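Local coordinates for uncharacterized protein (Mycobacterium tuberculosis CAS/NITR204, PDB 5VYQ) that probably transfers a formyl group from a folate cofactor to the amino sugar of dTDP-4-amino-4,6-dideoxyglucose, at residues A[115-129]-A[141-155]. Numbering follows the deposited sequence.
With 0FX (dTDP-4-amino-4,6-dideoxyglucose), chain D; EDO (1,2-ethanediol), chain E.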
loop_
_atom_site.group_PDB
_atom_site.type_symbol
_atom_site.label_atom_id
_atom_site.label_comp_id
_atom_site.label_asym_id
_atom_site.label_seq_id
_atom_site.Cartn_x
_atom_site.Cartn_y
_atom_site.Cartn_z
ATOM N N GLN A 115 1.808 0.003 -19.480
ATOM C CA GLN A 115 0.676 -0.310 -18.581
ATOM C C GLN A 115 0.543 0.783 -17.501
ATOM O O GLN A 115 -0.555 0.996 -17.010
ATOM C CB GLN A 115 0.806 -1.679 -17.896
ATOM C CG GLN A 115 1.861 -1.854 -16.780
ATOM C CD GLN A 115 3.275 -1.932 -17.276
ATOM O OE1 GLN A 115 3.524 -2.086 -18.491
ATOM N NE2 GLN A 115 4.219 -1.763 -16.366
ATOM N N VAL A 116 1.638 1.437 -17.118
ATOM C CA VAL A 116 1.559 2.535 -16.150
ATOM C C VAL A 116 0.619 3.599 -16.690
ATOM O O VAL A 116 -0.332 4.024 -16.044
ATOM C CB VAL A 116 2.936 3.137 -15.809
ATOM C CG1 VAL A 116 2.758 4.349 -14.938
ATOM C CG2 VAL A 116 3.857 2.091 -15.192
ATOM N N PHE A 117 0.834 3.957 -17.936
ATOM C CA PHE A 117 0.101 5.026 -18.561
ATOM C C PHE A 117 -1.315 4.555 -18.900
ATOM O O PHE A 117 -2.304 5.329 -18.761
ATOM C CB PHE A 117 0.894 5.557 -19.772
ATOM C CG PHE A 117 2.148 6.252 -19.390
ATOM C CD1 PHE A 117 2.110 7.598 -19.045
ATOM C CD2 PHE A 117 3.361 5.571 -19.321
ATOM C CE1 PHE A 117 3.244 8.287 -18.704
ATOM C CE2 PHE A 117 4.498 6.266 -18.957
ATOM C CZ PHE A 117 4.440 7.603 -18.629
ATOM N N SER A 118 -1.476 3.289 -19.283
ATOM C CA SER A 118 -2.823 2.809 -19.587
ATOM C C SER A 118 -3.734 2.630 -18.375
ATOM O O SER A 118 -4.959 2.802 -18.462
ATOM C CB SER A 118 -2.764 1.491 -20.353
ATOM O OG SER A 118 -2.397 1.738 -21.694
ATOM N N ILE A 119 -3.151 2.290 -17.239
ATOM C CA ILE A 119 -3.958 2.250 -16.020
ATOM C C ILE A 119 -4.588 3.613 -15.774
ATOM O O ILE A 119 -5.717 3.702 -15.301
ATOM C CB ILE A 119 -3.104 1.798 -14.813
ATOM C CG1 ILE A 119 -2.873 0.292 -14.963
ATOM C CG2 ILE A 119 -3.775 2.064 -13.467
ATOM C CD1 ILE A 119 -1.783 -0.300 -14.130
ATOM N N ILE A 120 -3.831 4.652 -16.011
ATOM C CA ILE A 120 -4.314 6.016 -15.782
ATOM C C ILE A 120 -5.246 6.486 -16.874
ATOM O O ILE A 120 -6.266 7.104 -16.569
ATOM C CB ILE A 120 -3.151 6.995 -15.634
ATOM C CG1 ILE A 120 -2.436 6.725 -14.304
ATOM C CG2 ILE A 120 -3.581 8.464 -15.826
ATOM C CD1 ILE A 120 -1.054 7.309 -14.277
ATOM N N ASP A 121 -4.908 6.241 -18.138
ATOM C CA ASP A 121 -5.706 6.825 -19.205
ATOM C C ASP A 121 -6.790 5.953 -19.807
ATOM O O ASP A 121 -7.564 6.449 -20.612
ATOM C CB ASP A 121 -4.838 7.483 -20.276
ATOM C CG ASP A 121 -4.123 6.513 -21.203
ATOM O OD1 ASP A 121 -4.376 5.307 -21.102
ATOM O OD2 ASP A 121 -3.284 7.037 -22.004
ATOM N N GLY A 122 -6.851 4.673 -19.489
ATOM C CA GLY A 122 -7.905 3.765 -19.982
ATOM C C GLY A 122 -7.680 3.230 -21.377
ATOM O O GLY A 122 -8.526 2.501 -21.923
ATOM N N GLN A 123 -6.542 3.565 -21.983
ATOM C CA GLN A 123 -6.220 3.041 -23.294
ATOM C C GLN A 123 -5.869 1.572 -23.182
ATOM O O GLN A 123 -5.478 1.140 -22.121
ATOM C CB GLN A 123 -5.076 3.819 -23.951
ATOM C CG GLN A 123 -5.479 5.254 -24.307
ATOM C CD GLN A 123 -4.503 5.869 -25.294
ATOM O OE1 GLN A 123 -4.750 5.864 -26.507
ATOM N NE2 GLN A 123 -3.380 6.354 -24.790
ATOM N N LYS A 124 -5.977 0.821 -24.260
ATOM C CA LYS A 124 -5.593 -0.598 -24.255
ATOM C C LYS A 124 -4.134 -0.775 -23.893
ATOM O O LYS A 124 -3.302 0.062 -24.208
ATOM C CB LYS A 124 -5.769 -1.234 -25.604
ATOM C CG LYS A 124 -7.241 -1.424 -25.942
ATOM C CD LYS A 124 -7.433 -2.033 -27.326
ATOM C CE LYS A 124 -8.936 -2.031 -27.666
ATOM N NZ LYS A 124 -9.138 -2.993 -28.777
ATOM N N VAL A 125 -3.848 -1.909 -23.288
ATOM C CA VAL A 125 -2.482 -2.373 -23.173
ATOM C C VAL A 125 -2.457 -3.840 -23.602
ATOM O O VAL A 125 -3.478 -4.525 -23.754
ATOM C CB VAL A 125 -1.916 -2.152 -21.740
ATOM C CG1 VAL A 125 -2.468 -3.196 -20.780
ATOM C CG2 VAL A 125 -0.376 -2.124 -21.760
ATOM N N GLY A 126 -1.261 -4.373 -23.782
ATOM C CA GLY A 126 -1.105 -5.736 -24.323
ATOM C C GLY A 126 0.313 -5.845 -24.855
ATOM O O GLY A 126 1.201 -5.150 -24.358
ATOM N N VAL A 127 0.508 -6.694 -25.854
ATOM C CA VAL A 127 1.825 -6.939 -26.422
ATOM C C VAL A 127 1.709 -6.799 -27.928
ATOM O O VAL A 127 0.715 -7.251 -28.501
ATOM C CB VAL A 127 2.297 -8.350 -26.059
ATOM C CG1 VAL A 127 3.621 -8.658 -26.731
ATOM C CG2 VAL A 127 2.438 -8.573 -24.574
ATOM N N THR A 128 2.720 -6.183 -28.546
ATOM C CA THR A 128 2.716 -5.999 -29.990
ATOM C C THR A 128 4.025 -6.479 -30.565
ATOM O O THR A 128 5.064 -6.102 -30.047
ATOM C CB THR A 128 2.503 -4.525 -30.374
ATOM O OG1 THR A 128 1.285 -4.022 -29.759
ATOM C CG2 THR A 128 2.444 -4.357 -31.853
ATOM N N ILE A 129 3.957 -7.282 -31.625
ATOM C CA ILE A 129 5.158 -7.682 -32.358
ATOM C C ILE A 129 5.050 -6.927 -33.699
ATOM O O ILE A 129 4.049 -7.005 -34.395
ATOM C CB ILE A 129 5.162 -9.198 -32.611
ATOM C CG1 ILE A 129 5.135 -9.974 -31.303
ATOM C CG2 ILE A 129 6.414 -9.563 -33.404
ATOM C CD1 ILE A 129 5.084 -11.479 -31.392
ATOM N N ILE A 141 2.591 -3.908 -37.891
ATOM C CA ILE A 141 2.236 -4.913 -36.923
ATOM C C ILE A 141 2.129 -6.289 -37.500
ATOM O O ILE A 141 1.357 -6.550 -38.418
ATOM C CB ILE A 141 0.965 -4.502 -36.129
ATOM C CG1 ILE A 141 1.255 -3.185 -35.409
ATOM C CG2 ILE A 141 0.562 -5.602 -35.166
ATOM C CD1 ILE A 141 0.051 -2.557 -34.763
ATOM N N ILE A 142 2.853 -7.221 -36.905
ATOM C CA ILE A 142 2.784 -8.612 -37.250
ATOM C C ILE A 142 1.682 -9.299 -36.455
ATOM O O ILE A 142 0.866 -10.038 -37.020
ATOM C CB ILE A 142 4.159 -9.313 -37.002
ATOM C CG1 ILE A 142 5.233 -8.737 -37.926
ATOM C CG2 ILE A 142 4.113 -10.837 -37.143
ATOM C CD1 ILE A 142 6.660 -8.926 -37.445
ATOM N N ALA A 143 1.685 -9.089 -35.143
ATOM C CA ALA A 143 0.661 -9.655 -34.272
ATOM C C ALA A 143 0.563 -8.831 -33.011
ATOM O O ALA A 143 1.517 -8.152 -32.639
ATOM C CB ALA A 143 0.990 -11.085 -33.898
ATOM N N GLN A 144 -0.607 -8.898 -32.382
ATOM C CA GLN A 144 -0.730 -8.275 -31.092
ATOM C C GLN A 144 -1.899 -8.872 -30.347
ATOM O O GLN A 144 -2.761 -9.590 -30.890
ATOM C CB GLN A 144 -0.791 -6.743 -31.222
ATOM C CG GLN A 144 -2.000 -6.191 -31.824
ATOM C CD GLN A 144 -2.097 -4.672 -31.977
ATOM O OE1 GLN A 144 -2.973 -4.285 -32.724
ATOM N NE2 GLN A 144 -1.276 -3.821 -31.328
ATOM N N ARG A 145 -1.894 -8.578 -29.063
ATOM C CA ARG A 145 -2.875 -9.139 -28.162
ATOM C C ARG A 145 -3.099 -8.209 -26.984
ATOM O O ARG A 145 -2.151 -7.742 -26.349
ATOM C CB ARG A 145 -2.497 -10.523 -27.659
ATOM C CG ARG A 145 -3.555 -11.221 -26.808
ATOM C CD ARG A 145 -3.282 -12.727 -26.713
ATOM N NE ARG A 145 -3.292 -13.261 -28.074
ATOM C CZ ARG A 145 -2.662 -14.365 -28.473
ATOM N NH1 ARG A 145 -1.961 -15.092 -27.614
ATOM N NH2 ARG A 145 -2.724 -14.727 -29.734
ATOM N N GLU A 146 -4.372 -7.988 -26.698
ATOM C CA GLU A 146 -4.774 -7.174 -25.549
ATOM C C GLU A 146 -4.665 -7.921 -24.221
ATOM O O GLU A 146 -4.868 -9.134 -24.125
ATOM C CB GLU A 146 -6.191 -6.599 -25.803
ATOM C CG GLU A 146 -6.637 -5.588 -24.734
ATOM C CD GLU A 146 -8.004 -4.958 -24.936
ATOM O OE1 GLU A 146 -8.644 -5.223 -25.993
ATOM O OE2 GLU A 146 -8.389 -4.229 -23.985
ATOM N N CYS A 147 -4.347 -7.169 -23.165
ATOM C CA CYS A 147 -4.391 -7.642 -21.775
ATOM C C CYS A 147 -5.425 -6.786 -21.065
ATOM O O CYS A 147 -5.314 -5.568 -21.023
ATOM C CB CYS A 147 -3.047 -7.366 -21.131
ATOM S SG CYS A 147 -2.861 -7.939 -19.441
ATOM N N ALA A 148 -6.404 -7.426 -20.445
ATOM C CA ALA A 148 -7.404 -6.626 -19.737
ATOM C C ALA A 148 -6.778 -6.081 -18.428
ATOM O O ALA A 148 -5.825 -6.650 -17.870
ATOM C CB ALA A 148 -8.638 -7.481 -19.477
ATOM N N ILE A 149 -7.277 -4.927 -17.996
ATOM C CA ILE A 149 -6.820 -4.293 -16.745
ATOM C C ILE A 149 -8.038 -4.290 -15.831
ATOM O O ILE A 149 -9.031 -3.649 -16.149
ATOM C CB ILE A 149 -6.380 -2.846 -16.992
ATOM C CG1 ILE A 149 -5.202 -2.820 -17.975
ATOM C CG2 ILE A 149 -6.053 -2.147 -15.674
ATOM C CD1 ILE A 149 -4.751 -1.403 -18.295
ATOM N N GLU A 150 -7.938 -4.942 -14.688
ATOM C CA GLU A 150 -9.008 -5.016 -13.712
ATOM C C GLU A 150 -8.892 -3.832 -12.727
ATOM O O GLU A 150 -7.863 -3.146 -12.639
ATOM C CB GLU A 150 -8.904 -6.322 -12.946
ATOM C CG GLU A 150 -8.862 -7.620 -13.768
ATOM C CD GLU A 150 -10.056 -7.804 -14.674
ATOM O OE1 GLU A 150 -11.121 -7.223 -14.414
ATOM O OE2 GLU A 150 -9.909 -8.535 -15.677
ATOM N N SER A 151 -9.938 -3.614 -11.949
ATOM C CA SER A 151 -9.968 -2.500 -11.000
ATOM C C SER A 151 -8.988 -2.668 -9.870
ATOM O O SER A 151 -8.586 -1.659 -9.267
ATOM C CB SER A 151 -11.373 -2.370 -10.399
ATOM O OG SER A 151 -11.704 -3.515 -9.612
ATOM N N TRP A 152 -8.594 -3.902 -9.580
ATOM C CA TRP A 152 -7.618 -4.186 -8.562
ATOM C C TRP A 152 -6.180 -4.310 -9.077
ATOM O O TRP A 152 -5.271 -4.595 -8.310
ATOM C CB TRP A 152 -7.984 -5.445 -7.776
ATOM C CG TRP A 152 -8.138 -6.645 -8.621
ATOM C CD1 TRP A 152 -7.178 -7.569 -8.934
ATOM C CD2 TRP A 152 -9.346 -7.073 -9.286
ATOM N NE1 TRP A 152 -7.730 -8.551 -9.754
ATOM C CE2 TRP A 152 -9.044 -8.252 -9.994
ATOM C CE3 TRP A 152 -10.641 -6.557 -9.354
ATOM C CZ2 TRP A 152 -10.001 -8.939 -10.750
ATOM C CZ3 TRP A 152 -11.600 -7.249 -10.084
ATOM C CH2 TRP A 152 -11.263 -8.421 -10.783
ATOM N N ASP A 153 -5.958 -4.114 -10.375
ATOM C CA ASP A 153 -4.613 -4.308 -10.944
ATOM C C ASP A 153 -3.698 -3.113 -10.598
ATOM O O ASP A 153 -4.131 -1.965 -10.444
ATOM C CB ASP A 153 -4.649 -4.440 -12.450
ATOM C CG ASP A 153 -4.784 -5.918 -12.920
ATOM O OD1 ASP A 153 -4.151 -6.813 -12.331
ATOM O OD2 ASP A 153 -5.561 -6.148 -13.872
ATOM N N SER A 154 -2.414 -3.425 -10.472
ATOM C CA SER A 154 -1.340 -2.446 -10.422
ATOM C C SER A 154 -0.464 -2.625 -11.643
ATOM O O SER A 154 -0.647 -3.596 -12.406
ATOM C CB SER A 154 -0.545 -2.722 -9.140
ATOM O OG SER A 154 -0.116 -4.061 -9.131
ATOM N N SER A 155 0.487 -1.724 -11.809
ATOM C CA SER A 155 1.507 -1.947 -12.837
ATOM C C SER A 155 2.131 -3.350 -12.733
ATOM O O SER A 155 2.278 -4.094 -13.719
ATOM C CB SER A 155 2.562 -0.863 -12.805
ATOM O OG SER A 155 3.659 -1.237 -13.626
HETATM O O4P 0FX D . 9.559 -4.106 -19.832
HETATM P P2 0FX D . 10.820 -3.389 -20.178
HETATM O O3P 0FX D . 11.996 -4.252 -20.578
HETATM O O1G 0FX D . 10.307 -2.321 -21.275
HETATM C C1G 0FX D . 10.966 -1.089 -21.508
HETATM C C2G 0FX D . 9.938 -0.158 -22.165
HETATM O O2G 0FX D . 8.824 -0.089 -21.264
HETATM C C3G 0FX D . 9.456 -0.780 -23.487
HETATM O O3G 0FX D . 8.347 -0.039 -24.053
HETATM C C4G 0FX D . 10.655 -0.968 -24.407
HETATM N N4A 0FX D . 10.144 -1.627 -25.633
HETATM C C5G 0FX D . 11.701 -1.820 -23.687
HETATM C C6G 0FX D . 13.004 -1.735 -24.479
HETATM O O5G 0FX D . 12.071 -1.318 -22.391
HETATM O OPP 0FX D . 11.278 -2.394 -18.998
HETATM P P 0FX D . 11.935 -2.721 -17.560
HETATM O O1P 0FX D . 12.911 -1.637 -17.308
HETATM O O2P 0FX D . 12.315 -4.179 -17.513
HETATM O O5 0FX D . 10.724 -2.551 -16.522
HETATM C C5 0FX D . 9.677 -3.490 -16.444
HETATM C C4 0FX D . 8.540 -2.895 -15.636
HETATM O O4 0FX D . 9.007 -2.686 -14.304
HETATM C C3 0FX D . 8.041 -1.512 -16.052
HETATM O O3 0FX D . 7.048 -1.619 -17.079
HETATM C C2 0FX D . 7.443 -0.902 -14.799
HETATM C C1 0FX D . 8.366 -1.521 -13.773
HETATM N N11 0FX D . 9.416 -0.586 -13.349
HETATM C C61 0FX D . 10.704 -0.652 -13.746
HETATM C C51 0FX D . 11.645 0.243 -13.273
HETATM C C5A 0FX D . 13.064 0.161 -13.777
HETATM C C21 0FX D . 9.114 0.322 -12.338
HETATM O O21 0FX D . 7.877 0.363 -11.901
HETATM N N31 0FX D . 9.992 1.208 -11.867
HETATM C C41 0FX D . 11.274 1.134 -12.292
HETATM O O41 0FX D . 12.147 2.024 -11.778
HETATM C C1 EDO E . -9.401 1.712 -8.853
HETATM O O1 EDO E . -9.800 0.690 -9.769
HETATM C C2 EDO E . -10.471 2.791 -8.952
HETATM O O2 EDO E . -10.508 3.399 -10.235
HETATM O O HOH W 1 -8.173 -5.863 -28.403
HETATM O O HOH W 2 -6.377 -3.241 -22.302
#
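Gln115 and Ser155 meet beside the bound nucleotide sugar and illustrate how one glutamine amide can link a bound ligand to a serine hydroxyl on another part of the chain. The NE2 of Gln115 spends one N-H on Ser155 OG, 2.8 Å away, in a nearly straight bond (173°) lying in the amide plane. Its other N-H goes to O3 of the ligand's deoxyribose, 2.9 Å from NE2, so two bonds fix the rotation of the amide. CG stands between backbone N and carbonyl carbon (chi1 72°), and a bend at chi2 carries the amide to the deoxyribose. The hydroxyl of Ser155 is held in turn by His225.

Further along the helix, Ile119 sends CD1 against the backbone of Ser155, while Ile149 reaches across Val125, its CD1 3.8 Å from Val125 CG1. The antiparallel pairing follows: Val127 and Arg145 exchange two backbone bonds, and a classic bulge lets Ile142 N and Ala143 N share Ile129 O. On one face, Gln144 NE2 donates to Thr128 OG1 at 3.0 Å, its extended chain running alongside the threonine, whose hydroxyl is also engaged by Gly104 and Asn106. At Gly126, CA makes a CA-H...O contact with Arg145 O (3.0 Å), and the strands come close here, Gly126 and Glu146 forming a non-hydrogen-bonded pair. The long Lys124–Glu146 salt bridge (NZ to OE1, 3.6 Å) is supplemented by a bridging water.

Strands 125-131 and 141-147 form a beta hairpin at one edge of the formyltransferase domain's mixed sheet, and strand 125-131 joins it to strand 97-102. Helix 155-179 packs on the face carrying Val127, Ala143, Arg145 and Cys147, whereas helices 196-203 and 213-222 abut helix 114-121.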